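Local coordinates for protein HP0958 (Helicobacter pylori, PDB 3NA7) that probably acts in flagellar biogenesis and export as a chaperone and post-transcriptional regulator, and has a coiled-coil hairpin and a zinc-ribbon domain, at residues A[73-76]-A[77-81]; A[58-61]-A[62-66]; A[89-92]-A[93-96]; A[112-115]-A[116-120]; A[24-27]-A[28-32]. All coordinates share one frame; numbering follows the deposited sequence.

Interaction 1. Residues A[73-76]-A[77-81]; sequences NAKI and ASIQK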
loop_
_atom_site.group_PDB
_atom_site.type_symbol
_atom_site.label_atom_id
_atom_site.label_comp_id
_atom_site.label_asym_id
_atom_site.label_seq_id
_atom_site.Cartn_x
_atom_site.Cartn_y
_atom_site.Cartn_z
ATOM N N ASN A 73 6.855 -39.260 -33.110
ATOM C CA ASN A 73 6.061 -39.726 -34.247
ATOM C C ASN A 73 6.934 -40.098 -35.442
ATOM O O ASN A 73 6.643 -41.083 -36.131
ATOM C CB ASN A 73 5.000 -38.681 -34.648
ATOM C CG ASN A 73 3.882 -38.541 -33.602
ATOM O OD1 ASN A 73 3.145 -37.541 -33.576
ATOM N ND2 ASN A 73 3.756 -39.534 -32.742
ATOM N N ALA A 74 8.007 -39.336 -35.672
ATOM C CA ALA A 74 9.002 -39.702 -36.699
ATOM C C ALA A 74 9.664 -41.033 -36.354
ATOM O O ALA A 74 9.924 -41.858 -37.239
ATOM C CB ALA A 74 10.060 -38.616 -36.852
ATOM N N LYS A 75 9.929 -41.253 -35.069
ATOM C CA LYS A 75 10.497 -42.534 -34.633
ATOM C C LYS A 75 9.500 -43.680 -34.866
ATOM O O LYS A 75 9.847 -44.745 -35.395
ATOM C CB LYS A 75 10.946 -42.449 -33.174
ATOM C CG LYS A 75 11.555 -43.719 -32.613
ATOM C CD LYS A 75 12.959 -43.973 -33.136
ATOM C CE LYS A 75 13.314 -45.447 -32.999
ATOM N NZ LYS A 75 14.390 -45.846 -33.965
ATOM N N ILE A 76 8.239 -43.447 -34.519
ATOM C CA ILE A 76 7.197 -44.440 -34.816
ATOM C C ILE A 76 7.208 -44.806 -36.306
ATOM O O ILE A 76 7.383 -45.982 -36.652
ATOM C CB ILE A 76 5.814 -43.987 -34.309
ATOM C CG1 ILE A 76 5.845 -43.872 -32.766
ATOM C CG2 ILE A 76 4.746 -44.982 -34.738
ATOM C CD1 ILE A 76 4.621 -43.189 -32.102
ATOM N N ALA A 77 7.057 -43.798 -37.171
ATOM C CA ALA A 77 7.162 -43.959 -38.626
ATOM C C ALA A 77 8.400 -44.772 -39.034
ATOM O O ALA A 77 8.321 -45.720 -39.831
ATOM C CB ALA A 77 7.167 -42.594 -39.307
ATOM N N SER A 78 9.548 -44.410 -38.475
ATOM C CA SER A 78 10.774 -45.125 -38.796
ATOM C C SER A 78 10.756 -46.599 -38.345
ATOM O O SER A 78 11.323 -47.457 -39.013
ATOM C CB SER A 78 11.981 -44.410 -38.216
ATOM O OG SER A 78 13.078 -45.303 -38.191
ATOM N N ILE A 79 10.123 -46.883 -37.206
ATOM C CA ILE A 79 10.011 -48.260 -36.720
ATOM C C ILE A 79 9.093 -49.080 -37.610
ATOM O O ILE A 79 9.381 -50.234 -37.898
ATOM C CB ILE A 79 9.505 -48.337 -35.255
ATOM C CG1 ILE A 79 10.551 -47.770 -34.299
ATOM C CG2 ILE A 79 9.165 -49.795 -34.873
ATOM C CD1 ILE A 79 10.034 -47.497 -32.898
ATOM N N GLN A 80 7.988 -48.483 -38.026
ATOM C CA GLN A 80 7.002 -49.143 -38.871
ATOM C C GLN A 80 7.580 -49.453 -40.241
ATOM O O GLN A 80 7.357 -50.544 -40.784
ATOM C CB GLN A 80 5.744 -48.285 -38.995
ATOM C CG GLN A 80 4.998 -48.200 -37.671
ATOM C CD GLN A 80 3.796 -47.298 -37.686
ATOM O OE1 GLN A 80 3.535 -46.577 -38.651
ATOM N NE2 GLN A 80 3.050 -47.326 -36.600
ATOM N N LYS A 81 8.335 -48.504 -40.793
ATOM C CA LYS A 81 8.990 -48.724 -42.075
ATOM C C LYS A 81 9.898 -49.946 -41.974
ATOM O O LYS A 81 9.873 -50.805 -42.849
ATOM C CB LYS A 81 9.772 -47.481 -42.522
ATOM C CG LYS A 81 10.273 -47.532 -43.972
ATOM C CD LYS A 81 10.718 -46.135 -44.436
ATOM C CE LYS A 81 11.372 -46.156 -45.809
ATOM N NZ LYS A 81 12.545 -47.078 -45.848
#
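The flat carboxamide of Gln80 carries the methyl CG2 of Ile76 over one face, near its nitrogen end, with CG2 3.4 Å from NE2. NE2 itself gives a hydrogen bond to Glu99 of helix 91-171, which would help hold the group's rotation, and a bound magnesium ion lies about 7 Å from the side chain. The two side chains run side by side in the same direction. Gln80 places its CG beside the backbone N (chi1 -68°) and extends from there, so its chain rises past Ile76 O, 3.4 Å from Gln80 CG. The amide of Asn73 also turns to helix 91-171, where ND2 makes a weak hydrogen bond to Ser106.

One step round the helix, Lys75 bends at chi2 (74°) and lays its methylenes across Ile79 at a slant, with Lys75 CE 3.8 Å from Ile79 CG1; both residues touch Glu98 of the partner helix. Ala77 is exposed and adds little beyond its backbone bond, Ala77 N to Asn73 O at 2.9 Å, while Ser78 OG has a weak hydrogen bond with Lys82 NZ. In this outer part of the coiled-coil hairpin, then, the Ile76 methyl covers one face of the Gln80 amide at its nitrogen, while the N-H is used by Glu99, so a nonpolar and a polar contact share one group.

Interaction 2. Residues A[58-61]-A[62-66]; sequences LKLQ and VSKNE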
loop_
_atom_site.group_PDB
_atom_site.type_symbol
_atom_site.label_atom_id
_atom_site.label_comp_id
_atom_site.label_asym_id
_atom_site.label_seq_id
_atom_site.Cartn_x
_atom_site.Cartn_y
_atom_site.Cartn_z
ATOM N N LEU A 58 3.990 -21.066 -20.315
ATOM C CA LEU A 58 3.278 -22.302 -20.596
ATOM C C LEU A 58 3.210 -22.611 -22.084
ATOM O O LEU A 58 3.277 -23.769 -22.494
ATOM C CB LEU A 58 1.883 -22.263 -20.008
ATOM C CG LEU A 58 1.732 -22.334 -18.497
ATOM C CD1 LEU A 58 0.296 -21.963 -18.149
ATOM C CD2 LEU A 58 2.064 -23.732 -17.959
ATOM N N LYS A 59 3.064 -21.574 -22.896
ATOM C CA LYS A 59 2.972 -21.748 -24.331
ATOM C C LYS A 59 4.306 -22.215 -24.901
ATOM O O LYS A 59 4.325 -22.935 -25.899
ATOM C CB LYS A 59 2.512 -20.455 -25.014
ATOM C CG LYS A 59 1.003 -20.223 -24.914
ATOM C CD LYS A 59 0.627 -18.816 -25.367
ATOM C CE LYS A 59 -0.834 -18.532 -25.070
ATOM N NZ LYS A 59 -1.262 -17.363 -25.855
ATOM N N LEU A 60 5.402 -21.787 -24.261
ATOM C CA LEU A 60 6.747 -22.281 -24.566
ATOM C C LEU A 60 6.874 -23.781 -24.271
ATOM O O LEU A 60 7.441 -24.517 -25.069
ATOM C CB LEU A 60 7.809 -21.468 -23.815
ATOM C CG LEU A 60 9.315 -21.761 -23.963
ATOM C CD1 LEU A 60 9.788 -21.866 -25.424
ATOM C CD2 LEU A 60 10.134 -20.707 -23.209
ATOM N N GLN A 61 6.316 -24.231 -23.151
ATOM C CA GLN A 61 6.278 -25.656 -22.823
ATOM C C GLN A 61 5.449 -26.448 -23.810
ATOM O O GLN A 61 5.867 -27.515 -24.239
ATOM C CB GLN A 61 5.714 -25.885 -21.431
ATOM C CG GLN A 61 6.597 -25.420 -20.314
ATOM C CD GLN A 61 6.122 -25.948 -18.985
ATOM O OE1 GLN A 61 5.649 -25.193 -18.130
ATOM N NE2 GLN A 61 6.234 -27.262 -18.801
ATOM N N VAL A 62 4.261 -25.950 -24.147
ATOM C CA VAL A 62 3.454 -26.559 -25.211
ATOM C C VAL A 62 4.306 -26.797 -26.475
ATOM O O VAL A 62 4.245 -27.857 -27.075
ATOM C CB VAL A 62 2.184 -25.728 -25.547
ATOM C CG1 VAL A 62 1.518 -26.215 -26.855
ATOM C CG2 VAL A 62 1.172 -25.768 -24.361
ATOM N N SER A 63 5.123 -25.817 -26.831
ATOM C CA SER A 63 5.909 -25.857 -28.052
ATOM C C SER A 63 7.068 -26.847 -27.952
ATOM O O SER A 63 7.388 -27.537 -28.927
ATOM C CB SER A 63 6.426 -24.463 -28.376
ATOM O OG SER A 63 7.068 -24.471 -29.629
ATOM N N LYS A 64 7.679 -26.915 -26.770
ATOM C CA LYS A 64 8.765 -27.857 -26.492
ATOM C C LYS A 64 8.261 -29.289 -26.523
ATOM O O LYS A 64 8.852 -30.145 -27.186
ATOM C CB LYS A 64 9.458 -27.530 -25.166
ATOM C CG LYS A 64 10.482 -26.408 -25.289
ATOM C CD LYS A 64 11.024 -25.935 -23.934
ATOM C CE LYS A 64 12.129 -24.897 -24.124
ATOM N NZ LYS A 64 12.433 -24.108 -22.895
ATOM N N ASN A 65 7.150 -29.533 -25.839
ATOM C CA ASN A 65 6.461 -30.812 -25.909
ATOM C C ASN A 65 6.038 -31.198 -27.329
ATOM O O ASN A 65 5.982 -32.388 -27.659
ATOM C CB ASN A 65 5.223 -30.812 -24.999
ATOM C CG ASN A 65 5.567 -31.021 -23.532
ATOM O OD1 ASN A 65 5.703 -32.158 -23.066
ATOM N ND2 ASN A 65 5.689 -29.932 -22.794
ATOM N N GLU A 66 5.717 -30.204 -28.153
ATOM C CA GLU A 66 5.236 -30.448 -29.524
ATOM C C GLU A 66 6.351 -30.918 -30.452
ATOM O O GLU A 66 6.116 -31.703 -31.386
ATOM C CB GLU A 66 4.530 -29.204 -30.104
ATOM C CG GLU A 66 3.195 -28.920 -29.408
ATOM C CD GLU A 66 2.167 -28.160 -30.247
ATOM O OE1 GLU A 66 2.482 -27.041 -30.732
ATOM O OE2 GLU A 66 1.026 -28.683 -30.387
#
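Asn65 folds back onto the backbone oxygen of Gln61 in helix 24-85, one arm of the antiparallel coiled-coil hairpin, and with Val62 it forms the tightly packed side turned to helix 91-171. Gln61 O accepts two hydrogen bonds from the same residue. The backbone N of Asn65 supplies the usual helical one at 2.9 Å, and the amide ND2 of Asn65 adds a second at 2.8 Å. With Asn65 CG beside its own backbone N (chi1 -79°), the side chain takes a position that also sets the amide against Glu112 and Leu116 of helix 91-171, while CB of Asn65 packs on Ile113. Val62 is buried: its CG2 lies 3.5 Å from Leu58 O and packs against Leu116 of that helix.

The outer side is looser and faces solvent. Leu60 and Lys64 are both exposed, and their chains meet at a slant, Leu60 CD1 to Lys64 CE 4.0 Å, with the ammonium NZ of Lys64 drawn across Leu60 CG at the same distance. Lys64 is otherwise extended along the helix surface, its CG 3.6 Å from Leu60 O. The side-chain bond from Asn65 ND2 to Gln61 O is fairly straight at the hydrogen (161°), yet the nitrogen stands 56° out of the carbonyl plane, above it and not on a lone pair.

Interaction 3. Residues A[89-92]-A[93-96]; sequences EREL and RSLN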
loop_
_atom_site.group_PDB
_atom_site.type_symbol
_atom_site.label_atom_id
_atom_site.label_comp_id
_atom_site.label_asym_id
_atom_site.label_seq_id
_atom_site.Cartn_x
_atom_site.Cartn_y
_atom_site.Cartn_z
ATOM N N GLU A 89 11.911 -62.740 -38.835
ATOM C CA GLU A 89 10.684 -62.728 -38.026
ATOM C C GLU A 89 11.079 -63.058 -36.593
ATOM O O GLU A 89 10.270 -63.503 -35.767
ATOM C CB GLU A 89 9.600 -63.679 -38.550
ATOM C CG GLU A 89 8.174 -63.132 -38.418
ATOM C CD GLU A 89 7.561 -63.336 -37.033
ATOM O OE1 GLU A 89 6.587 -64.116 -36.942
ATOM O OE2 GLU A 89 8.038 -62.722 -36.042
ATOM N N ARG A 90 12.354 -62.836 -36.306
ATOM C CA ARG A 90 12.761 -62.610 -34.932
ATOM C C ARG A 90 12.095 -61.283 -34.525
ATOM O O ARG A 90 11.385 -61.199 -33.509
ATOM C CB ARG A 90 14.292 -62.497 -34.822
ATOM C CG ARG A 90 15.107 -63.487 -35.685
ATOM C CD ARG A 90 15.276 -64.846 -35.004
ATOM N NE ARG A 90 15.732 -65.885 -35.926
ATOM C CZ ARG A 90 16.986 -66.023 -36.365
ATOM N NH1 ARG A 90 17.940 -65.178 -35.976
ATOM N NH2 ARG A 90 17.283 -67.011 -37.210
ATOM N N GLU A 91 12.267 -60.282 -35.391
ATOM C CA GLU A 91 12.129 -58.870 -35.023
ATOM C C GLU A 91 10.742 -58.244 -35.133
ATOM O O GLU A 91 10.475 -57.235 -34.486
ATOM C CB GLU A 91 13.213 -58.021 -35.714
ATOM C CG GLU A 91 14.602 -58.714 -35.803
ATOM C CD GLU A 91 15.104 -59.380 -34.481
ATOM O OE1 GLU A 91 14.465 -59.254 -33.394
ATOM O OE2 GLU A 91 16.167 -60.054 -34.547
ATOM N N LEU A 92 9.853 -58.838 -35.920
ATOM C CA LEU A 92 8.453 -58.398 -35.916
ATOM C C LEU A 92 7.796 -58.264 -34.518
ATOM O O LEU A 92 7.102 -57.267 -34.255
ATOM C CB LEU A 92 7.587 -59.267 -36.818
ATOM C CG LEU A 92 7.249 -58.541 -38.111
ATOM C CD1 LEU A 92 6.075 -59.200 -38.837
ATOM C CD2 LEU A 92 6.963 -57.069 -37.801
ATOM N N ARG A 93 7.996 -59.250 -33.640
ATOM C CA ARG A 93 7.504 -59.152 -32.263
ATOM C C ARG A 93 8.315 -58.101 -31.491
ATOM O O ARG A 93 7.755 -57.337 -30.705
ATOM C CB ARG A 93 7.547 -60.508 -31.547
ATOM C CG ARG A 93 6.599 -61.565 -32.117
ATOM C CD ARG A 93 6.270 -62.666 -31.085
ATOM N NE ARG A 93 6.970 -63.932 -31.319
ATOM C CZ ARG A 93 8.215 -64.213 -30.928
ATOM N NH1 ARG A 93 8.949 -63.317 -30.278
ATOM N NH2 ARG A 93 8.738 -65.400 -31.197
ATOM N N SER A 94 9.626 -58.071 -31.745
ATOM C CA SER A 94 10.563 -57.132 -31.129
ATOM C C SER A 94 10.233 -55.678 -31.481
ATOM O O SER A 94 10.123 -54.816 -30.596
ATOM C CB SER A 94 11.988 -57.487 -31.565
ATOM O OG SER A 94 12.874 -56.400 -31.378
ATOM N N LEU A 95 10.052 -55.413 -32.774
ATOM C CA LEU A 95 9.725 -54.077 -33.239
ATOM C C LEU A 95 8.339 -53.645 -32.806
ATOM O O LEU A 95 8.100 -52.443 -32.681
ATOM C CB LEU A 95 9.857 -53.960 -34.766
ATOM C CG LEU A 95 11.265 -54.026 -35.363
ATOM C CD1 LEU A 95 11.203 -54.272 -36.863
ATOM C CD2 LEU A 95 12.054 -52.772 -35.059
ATOM N N ASN A 96 7.430 -54.600 -32.588
ATOM C CA ASN A 96 6.060 -54.255 -32.169
ATOM C C ASN A 96 6.133 -53.625 -30.779
ATOM O O ASN A 96 5.348 -52.744 -30.445
ATOM C CB ASN A 96 5.134 -55.481 -32.150
ATOM C CG ASN A 96 3.859 -55.286 -32.994
ATOM O OD1 ASN A 96 2.855 -54.722 -32.543
ATOM N ND2 ASN A 96 3.902 -55.791 -34.238
#
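Glu91 and Ser94 face each other near the start of helix 91-171, where the coiled-coil hairpin comes back from the loop at its tip. The Glu91 chain is bent at chi2 (-47°), which turns its carboxylate round the helix toward Ser94, so that OE1 comes 3.6 Å from Ser94 CB and 3.8 Å from Ser94 OG. Leu95 points to another side of the helix. Its CG stands beside its own backbone N (chi1 -69°) and rests against Glu91 O, 3.4 Å away, and its side chain touches Met83 of helix 24-85, as does that of Leu92. Both Glu91 and Leu95 also touch Ile86 of the connecting loop, so these side chains join the turn to the loop and to the end of helix 24-85.

Asn96 lies on a third side, next to a bound magnesium ion about 3 Å from its side chain. Its CB is 3.4 Å from Leu92 O, and its backbone N gives that oxygen only a weak hydrogen bond. Arg93 runs back toward Glu89, which precedes the helix; their opposite charges are near but not in contact: Glu89 OE2, which has no polar partner in the model, remains 5.0 Å from Arg93 NE.

Interaction 4. Residues A[112-115]-A[116-120]; sequences EIEN and LQNEI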
loop_
_atom_site.group_PDB
_atom_site.type_symbol
_atom_site.label_atom_id
_atom_site.label_comp_id
_atom_site.label_asym_id
_atom_site.label_seq_id
_atom_site.Cartn_x
_atom_site.Cartn_y
_atom_site.Cartn_z
ATOM N N GLU A 112 0.279 -34.260 -21.799
ATOM C CA GLU A 112 0.950 -33.111 -21.209
ATOM C C GLU A 112 0.570 -31.812 -21.945
ATOM O O GLU A 112 0.252 -30.821 -21.317
ATOM C CB GLU A 112 2.490 -33.317 -21.160
ATOM C CG GLU A 112 3.328 -32.074 -20.739
ATOM C CD GLU A 112 3.158 -31.696 -19.275
ATOM O OE1 GLU A 112 3.668 -30.638 -18.835
ATOM O OE2 GLU A 112 2.512 -32.460 -18.544
ATOM N N ILE A 113 0.579 -31.843 -23.267
ATOM C CA ILE A 113 0.143 -30.698 -24.059
ATOM C C ILE A 113 -1.308 -30.314 -23.770
ATOM O O ILE A 113 -1.601 -29.133 -23.570
ATOM C CB ILE A 113 0.329 -30.947 -25.559
ATOM C CG1 ILE A 113 1.811 -31.172 -25.857
ATOM C CG2 ILE A 113 -0.283 -29.766 -26.401
ATOM C CD1 ILE A 113 2.085 -31.744 -27.270
ATOM N N GLU A 114 -2.208 -31.297 -23.739
ATOM C CA GLU A 114 -3.597 -31.019 -23.404
ATOM C C GLU A 114 -3.727 -30.400 -22.004
ATOM O O GLU A 114 -4.545 -29.496 -21.794
ATOM C CB GLU A 114 -4.441 -32.281 -23.514
ATOM C CG GLU A 114 -5.953 -32.080 -23.374
ATOM C CD GLU A 114 -6.733 -33.371 -23.594
ATOM O OE1 GLU A 114 -6.370 -34.133 -24.528
ATOM O OE2 GLU A 114 -7.712 -33.619 -22.843
ATOM N N ASN A 115 -2.922 -30.882 -21.054
ATOM C CA ASN A 115 -2.923 -30.337 -19.692
ATOM C C ASN A 115 -2.469 -28.880 -19.631
ATOM O O ASN A 115 -3.058 -28.069 -18.899
ATOM C CB ASN A 115 -2.061 -31.188 -18.749
ATOM C CG ASN A 115 -2.807 -32.389 -18.198
ATOM O OD1 ASN A 115 -4.043 -32.403 -18.151
ATOM N ND2 ASN A 115 -2.054 -33.412 -17.766
ATOM N N LEU A 116 -1.408 -28.570 -20.378
ATOM C CA LEU A 116 -0.873 -27.223 -20.415
ATOM C C LEU A 116 -1.902 -26.278 -21.045
ATOM O O LEU A 116 -2.179 -25.210 -20.506
ATOM C CB LEU A 116 0.457 -27.174 -21.186
ATOM C CG LEU A 116 1.674 -27.902 -20.597
ATOM C CD1 LEU A 116 2.719 -28.255 -21.661
ATOM C CD2 LEU A 116 2.293 -27.126 -19.428
ATOM N N GLN A 117 -2.463 -26.688 -22.185
ATOM C CA GLN A 117 -3.506 -25.928 -22.849
ATOM C C GLN A 117 -4.695 -25.661 -21.927
ATOM O O GLN A 117 -5.233 -24.556 -21.942
ATOM C CB GLN A 117 -3.927 -26.585 -24.164
ATOM C CG GLN A 117 -3.089 -26.046 -25.302
ATOM C CD GLN A 117 -3.029 -26.938 -26.509
ATOM O OE1 GLN A 117 -3.730 -27.945 -26.592
ATOM N NE2 GLN A 117 -2.190 -26.560 -27.476
ATOM N N ASN A 118 -5.076 -26.644 -21.111
ATOM C CA ASN A 118 -6.116 -26.429 -20.101
ATOM C C ASN A 118 -5.751 -25.366 -19.071
ATOM O O ASN A 118 -6.599 -24.574 -18.693
ATOM C CB ASN A 118 -6.556 -27.725 -19.402
ATOM C CG ASN A 118 -7.448 -28.600 -20.289
ATOM O OD1 ASN A 118 -7.974 -28.135 -21.302
ATOM N ND2 ASN A 118 -7.621 -29.877 -19.907
ATOM N N GLU A 119 -4.495 -25.346 -18.628
ATOM C CA GLU A 119 -4.042 -24.364 -17.641
ATOM C C GLU A 119 -4.054 -22.969 -18.291
ATOM O O GLU A 119 -4.509 -22.010 -17.680
ATOM C CB GLU A 119 -2.642 -24.730 -17.142
ATOM C CG GLU A 119 -2.215 -24.111 -15.825
ATOM C CD GLU A 119 -0.891 -24.686 -15.291
ATOM O OE1 GLU A 119 -0.249 -24.007 -14.452
ATOM O OE2 GLU A 119 -0.488 -25.810 -15.700
ATOM N N ILE A 120 -3.582 -22.886 -19.534
ATOM C CA ILE A 120 -3.587 -21.652 -20.297
ATOM C C ILE A 120 -5.009 -21.072 -20.354
ATOM O O ILE A 120 -5.225 -19.903 -20.001
ATOM C CB ILE A 120 -3.042 -21.877 -21.711
ATOM C CG1 ILE A 120 -1.531 -22.068 -21.688
ATOM C CG2 ILE A 120 -3.407 -20.700 -22.673
ATOM C CD1 ILE A 120 -0.990 -22.745 -22.963
#
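Leu116 overlaps the carboxylate end of Glu112: OE1 of Glu112 lies across the branch of the leucine, 3.8 Å from Leu116 CG and as far from each of its two methyls. Glu112 gets there by bending at chi2 (70°), which swings its carboxylate forward along the helix over the next turn. Beneath it, Leu116 CG stands beside its own backbone N and presses on Glu112 O at 3.3 Å, so both ends of Glu112 border the leucine. A charged group thus roofs a buried aliphatic side chain at the edge of the helix interface.

Two amides pack differently on the neighbouring flanks. Ile113 and Gln117 lie side by side, pointing the same way, and the methyl CG2 of Ile113 sits over one face of the Gln117 amide, 3.9 Å from CD, OE1 and NE2 alike. On the outward side, Asn118 turns the face of its amide to a backbone oxygen: with Asn118 CG beside its backbone N (chi1 -75°), Glu114 O lies directly over Asn118 CG at 3.4 Å. That oxygen also takes the helical bond from Asn118 N, 3.0 Å away. Glu114 and Asn115 are exposed and contribute chiefly through the backbone, as in the bond from Glu119 N to Asn115 O.

Only Ile113 and Leu116 are buried here. Spaced three residues apart, they turn to helix 24-85, where Ile113 meets Asn65 and Leu116 meets both Val62 and Asn65, as in an antiparallel coiled-coil hairpin.

Interaction 5. Residues A[24-27]-A[28-32]; sequences EPLI and REKRK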
loop_
_atom_site.group_PDB
_atom_site.type_symbol
_atom_site.label_atom_id
_atom_site.label_comp_id
_atom_site.label_asym_id
_atom_site.label_seq_id
_atom_site.Cartn_x
_atom_site.Cartn_y
_atom_site.Cartn_z
ATOM N N GLU A 24 -6.133 16.382 8.043
ATOM C CA GLU A 24 -5.468 15.524 7.052
ATOM C C GLU A 24 -6.062 14.116 6.976
ATOM O O GLU A 24 -6.276 13.602 5.878
ATOM C CB GLU A 24 -3.969 15.462 7.297
ATOM C CG GLU A 24 -3.229 16.750 6.908
ATOM C CD GLU A 24 -3.560 17.222 5.494
ATOM O OE1 GLU A 24 -3.542 16.384 4.546
ATOM O OE2 GLU A 24 -3.852 18.436 5.354
ATOM N N PRO A 25 -6.278 13.467 8.143
ATOM C CA PRO A 25 -7.045 12.212 8.153
ATOM C C PRO A 25 -8.441 12.375 7.523
ATOM O O PRO A 25 -8.958 11.415 6.943
ATOM C CB PRO A 25 -7.178 11.864 9.648
ATOM C CG PRO A 25 -6.148 12.651 10.353
ATOM C CD PRO A 25 -5.549 13.677 9.412
ATOM N N LEU A 26 -9.031 13.568 7.642
ATOM C CA LEU A 26 -10.387 13.805 7.106
ATOM C C LEU A 26 -10.382 13.712 5.585
ATOM O O LEU A 26 -11.276 13.083 4.994
ATOM C CB LEU A 26 -10.966 15.155 7.560
ATOM C CG LEU A 26 -12.465 15.383 7.275
ATOM C CD1 LEU A 26 -13.374 14.303 7.868
ATOM C CD2 LEU A 26 -12.947 16.779 7.716
ATOM N N ILE A 27 -9.373 14.315 4.958
ATOM C CA ILE A 27 -9.251 14.240 3.505
ATOM C C ILE A 27 -9.085 12.791 3.068
ATOM O O ILE A 27 -9.776 12.313 2.146
ATOM C CB ILE A 27 -8.072 15.041 2.970
ATOM C CG1 ILE A 27 -8.253 16.526 3.307
ATOM C CG2 ILE A 27 -7.928 14.787 1.458
ATOM C CD1 ILE A 27 -7.179 17.444 2.717
ATOM N N ARG A 28 -8.178 12.098 3.755
ATOM C CA ARG A 28 -7.961 10.677 3.527
ATOM C C ARG A 28 -9.273 9.875 3.672
ATOM O O ARG A 28 -9.578 9.052 2.801
ATOM C CB ARG A 28 -6.863 10.156 4.457
ATOM C CG ARG A 28 -6.463 8.698 4.214
ATOM C CD ARG A 28 -6.870 7.780 5.377
ATOM N NE ARG A 28 -6.340 8.261 6.658
ATOM C CZ ARG A 28 -6.611 7.723 7.848
ATOM N NH1 ARG A 28 -7.404 6.654 7.940
ATOM N NH2 ARG A 28 -6.078 8.252 8.948
ATOM N N GLU A 29 -10.049 10.124 4.735
ATOM C CA GLU A 29 -11.319 9.402 4.944
ATOM C C GLU A 29 -12.275 9.655 3.787
ATOM O O GLU A 29 -12.887 8.730 3.299
ATOM C CB GLU A 29 -12.021 9.763 6.273
ATOM C CG GLU A 29 -11.503 9.100 7.565
ATOM C CD GLU A 29 -11.265 7.592 7.467
ATOM O OE1 GLU A 29 -12.150 6.835 7.021
ATOM O OE2 GLU A 29 -10.171 7.164 7.863
ATOM N N LYS A 30 -12.382 10.908 3.351
ATOM C CA LYS A 30 -13.236 11.290 2.239
ATOM C C LYS A 30 -12.891 10.547 0.940
ATOM O O LYS A 30 -13.786 10.172 0.201
ATOM C CB LYS A 30 -13.157 12.794 1.999
ATOM C CG LYS A 30 -13.684 13.673 3.136
ATOM C CD LYS A 30 -15.166 13.645 3.222
ATOM C CE LYS A 30 -15.696 14.706 4.175
ATOM N NZ LYS A 30 -17.140 14.424 4.346
ATOM N N ARG A 31 -11.593 10.338 0.709
ATOM C CA ARG A 31 -11.048 9.640 -0.469
ATOM C C ARG A 31 -11.043 8.110 -0.369
ATOM O O ARG A 31 -10.795 7.434 -1.355
ATOM C CB ARG A 31 -9.616 10.123 -0.762
ATOM C CG ARG A 31 -9.487 11.625 -1.098
ATOM C CD ARG A 31 -8.205 11.941 -1.859
ATOM N NE ARG A 31 -8.075 11.012 -2.991
ATOM C CZ ARG A 31 -8.424 11.274 -4.251
ATOM N NH1 ARG A 31 -8.909 12.469 -4.598
ATOM N NH2 ARG A 31 -8.289 10.334 -5.170
ATOM N N LYS A 32 -11.307 7.563 0.809
ATOM C CA LYS A 32 -11.046 6.124 1.035
ATOM C C LYS A 32 -11.693 5.182 -0.004
ATOM O O LYS A 32 -11.043 4.295 -0.515
ATOM C CB LYS A 32 -11.406 5.691 2.471
ATOM C CG LYS A 32 -11.176 4.165 2.746
ATOM C CD LYS A 32 -11.705 3.740 4.129
ATOM C CE LYS A 32 -11.727 2.196 4.297
ATOM N NZ LYS A 32 -12.216 1.811 5.677
#
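Arg28 curls back over Pro25. Its CG is anti to the backbone N (chi1 -175°), beside the carbonyl carbon, and two further bends at chi2 (-112°) and chi3 turn the guanidinium toward the preceding turn. Pro25 O lies over one face of the guanidinium, while NH2 reaches the pyrrolidine ring, 3.8 Å from Pro25 CB. The group's other terminal nitrogen is held by the adjacent residue: Arg28 NH1 forms a salt bridge with Glu29 OE2 at 2.8 Å. Glu29 reaches it by bending at chi2 (-46°), with its CG 3.5 Å from Pro25 O. That same oxygen accepts the backbone bond from Glu29 N at 2.8 Å.

All this happens on the first turns of helix 24-85, which forms one arm of the antiparallel coiled-coil hairpin. Proline suits such a place, since the first-turn nitrogens of a helix need no hydrogen for an i-4 bond. Glu24, ahead of it, hydrogen-bonds Gln159 of helix 91-171.

Ile27 is the buried residue, packed on Val152 and Ile155 of that helix. Lys30, following Leu26 one turn on, and Arg31, following Ile27, both set CG beside their own backbone N and over a carbonyl oxygen: Lys30 CG is only 3.1 Å from Leu26 O, and Arg31 CG 3.3 Å from Ile27 O. Beyond these points they part. Lys30 bends at chi2 and sends NZ to a long, weak ion pair with Glu151, whereas Arg31 turns at chi3 and makes a salt bridge through NH2 to Asp35.

Overall arrangement
Interactions 1, 2 and 5 lie along helix 24-85, and interactions 3 and 4 along helix 91-171, the other arm of the hairpin. Interactions 2 and 4 face each other across the coiled coil, centres about 9 Å apart, and pack directly; interaction 4 is partly buried, the other four are surface contacts. Near the tip, interactions 1 and 3 touch more lightly, through Ile79 CG2 and Leu95 O at 3.6 Å, and the magnesium ion lies near side chains of both, Asn96 and Gln80. Interaction 5 lies far off, about 72 Å from interaction 1 between centres. Amide-methyl packing marks interactions 1 and 4, a doubly used carbonyl interaction 2, and a salt bridge interaction 5, while interaction 3 has the sparsest bonding.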